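Local coordinates for protein galectin-1 (Bufo arenarum, PDB 1A78) that binds beta-galactosides as a secreted homodimeric lectin, and may regulate cell apoptosis and differentiation, at residues F42-N47 with Q95-K100; A48-H53 with E76-Q81. One frame throughout, in Å; residues are numbered along the deposited sequence.

Contact 1: F42-N47 with Q95-K100; sequences FLLHFN and QKIIIK. With YIO (1-thio-beta-D-galactopyranose), chain C.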
# COMPACT_ATOMS: atom_id res chain seq x y z
N PHE A 42 -6.64 6.40 15.53
CA PHE A 42 -5.22 6.26 15.23
C PHE A 42 -4.49 5.82 16.48
O PHE A 42 -4.75 6.31 17.56
CB PHE A 42 -4.61 7.59 14.79
CG PHE A 42 -5.19 8.14 13.51
CD1 PHE A 42 -5.75 7.29 12.54
CD2 PHE A 42 -5.14 9.50 13.25
CE1 PHE A 42 -6.24 7.79 11.34
CE2 PHE A 42 -5.62 10.02 12.04
CZ PHE A 42 -6.17 9.16 11.08
N LEU A 43 -3.65 4.80 16.35
CA LEU A 43 -2.83 4.34 17.46
C LEU A 43 -1.70 5.37 17.45
O LEU A 43 -1.26 5.81 18.50
CB LEU A 43 -2.29 2.94 17.19
CG LEU A 43 -2.26 1.94 18.34
CD1 LEU A 43 -3.66 1.74 18.94
CD2 LEU A 43 -1.72 0.60 17.81
N LEU A 44 -1.32 5.81 16.25
CA LEU A 44 -0.28 6.80 16.07
C LEU A 44 -0.55 7.74 14.91
O LEU A 44 -0.78 7.27 13.80
CB LEU A 44 1.09 6.13 15.78
CG LEU A 44 2.25 7.09 15.36
CD1 LEU A 44 2.56 8.13 16.47
CD2 LEU A 44 3.52 6.34 15.05
N HIS A 45 -0.57 9.04 15.19
CA HIS A 45 -0.68 10.10 14.17
C HIS A 45 0.70 10.79 14.28
O HIS A 45 1.01 11.43 15.30
CB HIS A 45 -1.80 11.10 14.47
CG HIS A 45 -1.72 12.37 13.66
ND1 HIS A 45 -2.21 12.48 12.37
CD2 HIS A 45 -1.22 13.60 13.97
CE1 HIS A 45 -2.01 13.71 11.92
NE2 HIS A 45 -1.42 14.41 12.87
N PHE A 46 1.52 10.59 13.25
CA PHE A 46 2.87 11.13 13.15
C PHE A 46 2.82 12.35 12.23
O PHE A 46 2.76 12.21 11.02
CB PHE A 46 3.75 10.03 12.56
CG PHE A 46 5.14 10.45 12.26
CD1 PHE A 46 5.45 11.03 11.04
CD2 PHE A 46 6.13 10.30 13.21
CE1 PHE A 46 6.73 11.45 10.77
CE2 PHE A 46 7.43 10.72 12.96
CZ PHE A 46 7.73 11.30 11.74
N ASN A 47 2.88 13.55 12.80
CA ASN A 47 2.78 14.76 12.00
C ASN A 47 4.05 15.63 12.00
O ASN A 47 4.41 16.20 13.03
CB ASN A 47 1.57 15.53 12.53
CG ASN A 47 1.19 16.74 11.70
OD1 ASN A 47 0.38 17.54 12.14
ND2 ASN A 47 1.74 16.87 10.49
N GLN A 95 3.76 -2.57 23.56
CA GLN A 95 3.78 -1.49 24.53
C GLN A 95 4.10 -0.13 23.95
O GLN A 95 3.67 0.89 24.49
CB GLN A 95 4.76 -1.83 25.65
CG GLN A 95 6.08 -2.44 25.14
CD GLN A 95 7.11 -2.66 26.25
OE1 GLN A 95 8.31 -2.40 26.07
NE2 GLN A 95 6.64 -3.14 27.41
N LYS A 96 4.82 -0.11 22.83
CA LYS A 96 5.22 1.14 22.21
C LYS A 96 5.50 0.91 20.72
O LYS A 96 5.74 -0.22 20.29
CB LYS A 96 6.50 1.66 22.87
CG LYS A 96 7.73 0.83 22.48
CD LYS A 96 9.02 1.26 23.15
CE LYS A 96 9.08 0.81 24.58
NZ LYS A 96 10.48 0.85 25.09
N ILE A 97 5.55 2.00 19.96
CA ILE A 97 5.84 1.94 18.55
C ILE A 97 7.14 2.68 18.41
O ILE A 97 7.28 3.77 18.95
CB ILE A 97 4.74 2.63 17.71
CG1 ILE A 97 3.45 1.80 17.79
CG2 ILE A 97 5.23 2.82 16.27
CD1 ILE A 97 2.21 2.43 17.16
N ILE A 98 8.12 2.06 17.77
CA ILE A 98 9.41 2.70 17.59
C ILE A 98 9.45 3.32 16.19
O ILE A 98 9.11 2.64 15.22
CB ILE A 98 10.54 1.67 17.78
CG1 ILE A 98 10.52 1.20 19.24
CG2 ILE A 98 11.90 2.25 17.39
CD1 ILE A 98 10.95 -0.26 19.47
N ILE A 99 9.78 4.61 16.12
CA ILE A 99 9.87 5.33 14.85
C ILE A 99 11.36 5.59 14.54
O ILE A 99 12.08 6.11 15.38
CB ILE A 99 9.12 6.70 14.92
CG1 ILE A 99 7.64 6.51 15.32
CG2 ILE A 99 9.18 7.39 13.56
CD1 ILE A 99 7.35 6.54 16.79
N LYS A 100 11.81 5.22 13.33
CA LYS A 100 13.20 5.40 12.96
C LYS A 100 13.28 6.15 11.64
O LYS A 100 12.47 5.93 10.74
CB LYS A 100 13.94 4.07 12.86
CG LYS A 100 13.23 2.92 13.57
CD LYS A 100 14.20 1.82 14.02
CE LYS A 100 13.45 0.59 14.59
NZ LYS A 100 14.36 -0.51 15.10
C1 YIO C . -4.27 19.17 15.68
C2 YIO C . -4.21 18.92 14.20
C3 YIO C . -4.43 17.45 13.90
C4 YIO C . -3.36 16.67 14.60
C5 YIO C . -3.40 16.98 16.10
C6 YIO C . -2.27 16.32 16.85
O2 YIO C . -5.19 19.69 13.55
O3 YIO C . -4.34 17.23 12.51
O4 YIO C . -2.10 17.01 14.04
O5 YIO C . -3.29 18.39 16.35
O6 YIO C . -2.57 16.29 18.24
S1 YIO C . -3.70 20.88 15.89
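The ring of Phe46 meets Ile99 obliquely: its CE2 rests 3.8 Å from CG2 of Ile99. The Phe46 side chain also touches Ile59 and Cys61 of strand 58-65, and Phe80. The second flat group, the His45 imidazole, lies on the other side of strand 41-49, where the edge-to-face partner is the ring of Trp69 and the thiogalactose approaches obliquely. His45 NE2 gives a weak hydrogen bond to the sugar O4, at 2.9 Å and bent to 123°, while ND1 is bonded to Asn34 OD1, so both ring nitrogens have polar partners, which should limit the ring's rotation. The amide of Asn47 comes in beside it, OD1 3.2 Å from the same O4; it is held in turn by Arg49 NE on OD1 and by Phe31 O on ND2.

On the inner side the contact is purely apolar. Leu44 has CG anti to the backbone N (chi1 171°), which sends the branch out to meet the opposite strand: CD2 sits 4.1 Å from CG2 of Ile97. The Leu44 and Ile99 side chains reach toward each other tip to tip, with Leu44 CD2 4.1 Å from Ile99 CG1. Leu43 adds a looser touch, its CD2 being 4.4 Å from CD1 of Ile97. Leu43 and Leu44 both pair with Leu35 in a classic beta bulge, which lets two consecutive leucines face inward. Phe90 and Phe109, on the strands flanking 96-101, also touch Leu44.

The axes of 44-47 and 96-100 pass 10.4 Å apart and run at 24° to each other, too far for backbone pairing but right for interlocked side chains. This is the face-to-face packing of the two sheets of the galectin beta-sandwich, with His45 and Asn47 turned to the sugar on the other side of the same strand.

Contact 2: A48-H53 with E76-Q81; sequences ARFDLH and EVFPFQ. With YIO (1-thio-beta-D-galactopyranose), chain C; GAL (beta-D-galactopyranose), chain B.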
# COMPACT_ATOMS: atom_id res chain seq x y z
N ALA A 48 4.74 15.69 10.86
CA ALA A 48 5.96 16.50 10.74
C ALA A 48 5.53 17.88 10.26
O ALA A 48 5.15 18.05 9.10
CB ALA A 48 6.95 15.87 9.76
N ARG A 49 5.62 18.87 11.15
CA ARG A 49 5.23 20.24 10.86
C ARG A 49 6.33 21.20 10.46
O ARG A 49 7.12 21.63 11.28
CB ARG A 49 4.48 20.81 12.08
CG ARG A 49 3.24 20.00 12.44
CD ARG A 49 2.47 20.58 13.61
NE ARG A 49 1.22 19.85 13.85
CZ ARG A 49 0.34 20.11 14.81
NH1 ARG A 49 0.55 21.10 15.67
NH2 ARG A 49 -0.73 19.35 14.95
N PHE A 50 6.40 21.51 9.18
CA PHE A 50 7.39 22.47 8.69
C PHE A 50 7.03 23.85 9.24
O PHE A 50 7.85 24.53 9.85
CB PHE A 50 7.39 22.51 7.16
CG PHE A 50 8.03 21.33 6.54
CD1 PHE A 50 9.41 21.29 6.35
CD2 PHE A 50 7.27 20.21 6.18
CE1 PHE A 50 10.03 20.15 5.83
CE2 PHE A 50 7.87 19.07 5.66
CZ PHE A 50 9.26 19.04 5.48
N ASP A 51 5.78 24.24 9.05
CA ASP A 51 5.30 25.50 9.54
C ASP A 51 3.80 25.32 9.66
O ASP A 51 3.08 25.56 8.70
CB ASP A 51 5.65 26.57 8.53
CG ASP A 51 5.39 27.97 9.04
OD1 ASP A 51 5.05 28.11 10.24
OD2 ASP A 51 5.52 28.92 8.24
N LEU A 52 3.33 24.88 10.81
CA LEU A 52 1.91 24.64 11.00
C LEU A 52 1.43 24.84 12.45
O LEU A 52 1.97 24.23 13.37
CB LEU A 52 1.57 23.23 10.51
CG LEU A 52 0.10 22.80 10.43
CD1 LEU A 52 -0.54 23.48 9.21
CD2 LEU A 52 0.03 21.28 10.32
N HIS A 53 0.39 25.66 12.62
CA HIS A 53 -0.19 25.95 13.94
C HIS A 53 0.80 26.47 14.96
O HIS A 53 0.69 26.14 16.14
CB HIS A 53 -0.83 24.70 14.55
CG HIS A 53 -1.86 24.07 13.67
ND1 HIS A 53 -2.67 24.81 12.84
CD2 HIS A 53 -2.16 22.77 13.46
CE1 HIS A 53 -3.43 23.99 12.14
NE2 HIS A 53 -3.14 22.75 12.50
N GLU A 76 11.73 17.38 18.92
CA GLU A 76 12.54 18.40 18.26
C GLU A 76 13.41 17.96 17.07
O GLU A 76 13.85 18.80 16.29
CB GLU A 76 13.40 19.12 19.31
CG GLU A 76 12.63 19.60 20.57
CD GLU A 76 11.54 20.63 20.25
OE1 GLU A 76 11.80 21.50 19.39
OE2 GLU A 76 10.45 20.58 20.88
N VAL A 77 13.70 16.67 16.95
CA VAL A 77 14.50 16.20 15.81
C VAL A 77 13.62 16.30 14.57
O VAL A 77 12.51 15.80 14.55
CB VAL A 77 14.99 14.74 16.02
CG1 VAL A 77 15.59 14.19 14.73
CG2 VAL A 77 16.05 14.70 17.10
N PHE A 78 14.14 16.94 13.54
CA PHE A 78 13.40 17.15 12.29
C PHE A 78 14.31 16.92 11.09
O PHE A 78 14.86 17.85 10.51
CB PHE A 78 12.86 18.58 12.27
CG PHE A 78 11.82 18.84 11.24
CD1 PHE A 78 10.48 18.63 11.52
CD2 PHE A 78 12.16 19.39 10.03
CE1 PHE A 78 9.51 18.96 10.60
CE2 PHE A 78 11.19 19.72 9.11
CZ PHE A 78 9.86 19.51 9.40
N PRO A 79 14.46 15.66 10.68
CA PRO A 79 15.32 15.35 9.53
C PRO A 79 14.62 15.42 8.18
O PRO A 79 14.87 14.57 7.32
CB PRO A 79 15.77 13.93 9.85
CG PRO A 79 14.53 13.34 10.44
CD PRO A 79 14.01 14.43 11.36
N PHE A 80 13.80 16.45 7.95
CA PHE A 80 13.08 16.56 6.68
C PHE A 80 13.28 17.87 5.92
O PHE A 80 13.39 18.94 6.53
CB PHE A 80 11.57 16.35 6.89
CG PHE A 80 11.24 15.22 7.82
CD1 PHE A 80 11.17 13.92 7.35
CD2 PHE A 80 10.96 15.46 9.15
CE1 PHE A 80 10.82 12.87 8.19
CE2 PHE A 80 10.61 14.43 10.00
CZ PHE A 80 10.54 13.13 9.52
N GLN A 81 13.30 17.78 4.60
CA GLN A 81 13.46 18.94 3.72
C GLN A 81 12.28 18.98 2.76
O GLN A 81 11.81 17.94 2.30
CB GLN A 81 14.72 18.82 2.87
CG GLN A 81 16.01 18.94 3.62
CD GLN A 81 17.20 18.65 2.75
OE1 GLN A 81 17.79 17.57 2.83
NE2 GLN A 81 17.57 19.61 1.90
C1 YIO C . -4.27 19.17 15.68
C2 YIO C . -4.21 18.92 14.20
C3 YIO C . -4.43 17.45 13.90
C4 YIO C . -3.36 16.67 14.60
C5 YIO C . -3.40 16.98 16.10
C6 YIO C . -2.27 16.32 16.85
O2 YIO C . -5.19 19.69 13.55
O3 YIO C . -4.34 17.23 12.51
O4 YIO C . -2.10 17.01 14.04
O5 YIO C . -3.29 18.39 16.35
O6 YIO C . -2.57 16.29 18.24
S1 YIO C . -3.70 20.88 15.89
C1 GAL B . -3.80 20.98 17.71
C2 GAL B . -2.51 21.60 18.27
C3 GAL B . -2.54 21.59 19.80
C4 GAL B . -3.81 22.28 20.31
C5 GAL B . -5.01 21.59 19.71
C6 GAL B . -6.28 22.28 20.15
O2 GAL B . -1.37 20.89 17.82
O3 GAL B . -1.39 22.27 20.29
O4 GAL B . -3.83 23.65 19.90
O5 GAL B . -4.95 21.67 18.25
O6 GAL B . -7.38 21.88 19.36
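Phe78 drives its edge into the face of Phe50, a T-shaped pair with ring centroids 4.9 Å apart and planes at 89°. This is the tight part: Phe78 CE2 comes within 3.5 Å of Phe50 CE1, and Phe50 CZ also meets CB of Phe80 at 3.8 Å. Ala48 fills the next position, its methyl CB 3.9 Å from CE2 of Phe80, and the other end of the Phe78 edge brings CE1 to 3.6 Å from Arg49 O. Phe31, on strand 30-35, backs Ala48, Phe50 and Phe80 alike.

The loose side begins at Gln81, an exposed residue whose CB points away from the 48-53 segment while its backbone gives Phe50 a little cover. Away from the aromatic cluster, Arg49 points to the sugar, its chain extended from CG to NE. NH1 bonds O2 of the galactose at 2.9 Å and 157°, and NH2 bonds O4 of the thiogalactose at 2.9 Å; a salt bridge to Asp55 and a bond from NE to Asn47 OD1 fix the plane of the guanidinium. His53 CD2 lies over one face, offset toward the rim. Arg49 and His53 belong to the galectin carbohydrate-binding site, beside a hydrophobic cluster that ties the 76-81 loop to the end of strand 41-49 and the turn that follows.

Overall arrangement
Both contacts draw on strand 41-49, contact 1 on its middle and contact 2 on its far end and the turn that follows. Contact 1 lies about 6 Å from the centre of the chain and is wholly buried, with aliphatic branches and one phenylalanine ring packed between the sheets; contact 2, about 13 Å out, joins the strand end to a loop through aromatic rings and reaches solvent at one margin. Their cores merge where Phe46 CZ touches Phe80 CZ at 4.0 Å. On the outer surface they share the thiogalactose: contact 1 supplies a histidine and an asparagine, contact 2 an arginine that also bonds the second sugar ring, and a histidine beside the sulfur.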